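PDB 1R2J: protein FkbI from Streptomyces hygroscopicus, which probably acts as an FAD-dependent acyl-ACP dehydrogenase in making the methoxymalonyl extender unit of the polyketide immunosuppressant FK520. Local coordinates for residues T61-V64 / G65-S69. Sequence-based numbering, arbitrary orientation.
Sequences TAHV and GSLCS
S66 turns its hydroxyl back onto the preceding turn of helix 54-67 and donates it to the backbone carbonyl of H63, with OG 2.5 Å from H63 O. The serine places OG between its own backbone N and carbonyl carbon (chi1 76°), which directs the hydroxyl back along the helix to a donor position tilted somewhat from the carbonyl plane. Only weak amide bonds, from S66 N and L67 N, otherwise reach H63 O from this segment, so the hydroxyl is its main polar partner here. With an alanine at S66 the hydroxyl bond would be gone, and of the bonds from this segment H63 O would probably keep just those two weak N-H contacts.

The H63 imidazole has both of the next two side chains on the same side of its plane. Its CG lies anti to the backbone N (chi1 -176°), bringing the ring along the helix so that S66 OG lies over one face, 4.2 Å from H63 CD2. L67 meets the ring obliquely from that same side with a methyl, CD1 lying 3.8 Å from H63 CE1, while its CG packs against H63 O. Beyond the segments, H63 also touches D5 and T9 of helix 5-12 and R238 of helix 219-248.

One residue before S66, G65 N keeps a regular bond to T61 O. V64 O, by contrast, takes two amides: C68 N approaches almost straight (N-H...O 174°), whereas L67 N, 2.9 Å from V64 O, sits well above the carbonyl plane. The V64 side chain touches L8 of helix 5-12 and L71 and M75 of helix 69-88. This tightening of the backbone, with C68 then serving as N-cap, is how one helix ends and the next begins within the all-helical N-terminal domain of the acyl-CoA dehydrogenase fold.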
ATOM      1  N   THR A  61      -0.817   6.607   8.676  1.00 17.55           N
ATOM      2  CA  THR A  61      -1.239   5.870   7.492  1.00 17.89           C
ATOM      3  C   THR A  61      -2.698   5.443   7.663  1.00 18.59           C
ATOM      4  O   THR A  61      -3.484   5.484   6.718  1.00 19.55           O
ATOM      5  CB  THR A  61      -0.344   4.620   7.276  1.00 17.78           C
ATOM      6  OG1 THR A  61       1.003   5.044   7.030  1.00 15.77           O
ATOM      7  CG2 THR A  61      -0.831   3.789   6.086  1.00 15.67           C
ATOM      8  N   ALA A  62      -3.047   5.048   8.884  1.00 18.42           N
ATOM      9  CA  ALA A  62      -4.411   4.638   9.198  1.00 20.04           C
ATOM     10  C   ALA A  62      -5.345   5.821   8.976  1.00 19.30           C
ATOM     11  O   ALA A  62      -6.406   5.680   8.375  1.00 20.93           O
ATOM     12  CB  ALA A  62      -4.500   4.161  10.659  1.00 17.19           C
ATOM     13  N   HIS A  63      -4.945   6.995   9.457  1.00 20.80           N
ATOM     14  CA  HIS A  63      -5.780   8.184   9.304  1.00 20.35           C
ATOM     15  C   HIS A  63      -5.985   8.546   7.831  1.00 20.51           C
ATOM     16  O   HIS A  63      -7.093   8.898   7.420  1.00 20.43           O
ATOM     17  CB  HIS A  63      -5.172   9.369  10.056  1.00 22.24           C
ATOM     18  CG  HIS A  63      -6.021  10.600  10.011  1.00 23.38           C
ATOM     19  ND1 HIS A  63      -5.770  11.648   9.151  1.00 24.15           N
ATOM     20  CD2 HIS A  63      -7.141  10.931  10.693  1.00 22.25           C
ATOM     21  CE1 HIS A  63      -6.701  12.572   9.305  1.00 22.28           C
ATOM     22  NE2 HIS A  63      -7.546  12.161  10.234  1.00 25.24           N
ATOM     23  N   VAL A  64      -4.924   8.469   7.035  1.00 18.94           N
ATOM     24  CA  VAL A  64      -5.056   8.772   5.615  1.00 19.53           C
ATOM     25  C   VAL A  64      -5.975   7.719   4.988  1.00 19.25           C
ATOM     26  O   VAL A  64      -6.811   8.032   4.142  1.00 18.17           O
ATOM     27  CB  VAL A  64      -3.686   8.754   4.901  1.00 19.46           C
ATOM     28  CG1 VAL A  64      -3.874   9.013   3.403  1.00 17.30           C
ATOM     29  CG2 VAL A  64      -2.778   9.805   5.511  1.00 18.75           C
ATOM     30  N   GLY A  65      -5.820   6.468   5.415  1.00 18.82           N
ATOM     31  CA  GLY A  65      -6.668   5.413   4.890  1.00 18.80           C
ATOM     32  C   GLY A  65      -8.144   5.693   5.147  1.00 19.18           C
ATOM     33  O   GLY A  65      -8.998   5.401   4.308  1.00 17.20           O
ATOM     34  N   SER A  66      -8.443   6.272   6.308  1.00 18.30           N
ATOM     35  CA  SER A  66      -9.817   6.587   6.680  1.00 19.03           C
ATOM     36  C   SER A  66     -10.413   7.682   5.801  1.00 19.23           C
ATOM     37  O   SER A  66     -11.631   7.847   5.750  1.00 20.03           O
ATOM     38  CB  SER A  66      -9.882   7.025   8.147  1.00 18.66           C
ATOM     39  OG  SER A  66      -9.403   8.356   8.311  1.00 20.33           O
ATOM     40  N   LEU A  67      -9.550   8.425   5.113  1.00 18.73           N
ATOM     41  CA  LEU A  67      -9.991   9.515   4.238  1.00 20.04           C
ATOM     42  C   LEU A  67     -10.106   9.079   2.777  1.00 20.42           C
ATOM     43  O   LEU A  67     -11.126   9.305   2.126  1.00 20.28           O
ATOM     44  CB  LEU A  67      -9.010  10.687   4.331  1.00 20.86           C
ATOM     45  CG  LEU A  67      -8.764  11.289   5.714  1.00 19.79           C
ATOM     46  CD1 LEU A  67      -7.619  12.297   5.634  1.00 19.99           C
ATOM     47  CD2 LEU A  67     -10.038  11.948   6.223  1.00 20.72           C
ATOM     48  N   CYS A  68      -9.044   8.464   2.266  1.00 20.44           N
ATOM     49  CA  CYS A  68      -9.007   7.998   0.885  1.00 19.14           C
ATOM     50  C   CYS A  68      -7.970   6.893   0.784  1.00 18.61           C
ATOM     51  O   CYS A  68      -6.792   7.120   1.057  1.00 19.08           O
ATOM     52  CB  CYS A  68      -8.632   9.154  -0.052  1.00 22.33           C
ATOM     53  SG  CYS A  68      -8.227   8.631  -1.728  1.00 26.09           S
ATOM     54  N   SER A  69      -8.397   5.698   0.389  1.00 17.54           N
ATOM     55  CA  SER A  69      -7.464   4.578   0.289  1.00 18.08           C
ATOM     56  C   SER A  69      -6.598   4.621  -0.971  1.00 18.20           C
ATOM     57  O   SER A  69      -5.597   3.916  -1.053  1.00 18.47           O
ATOM     58  CB  SER A  69      -8.219   3.242   0.381  1.00 18.66           C
ATOM     59  OG  SER A  69      -8.862   3.111   1.649  1.00 19.69           O
TER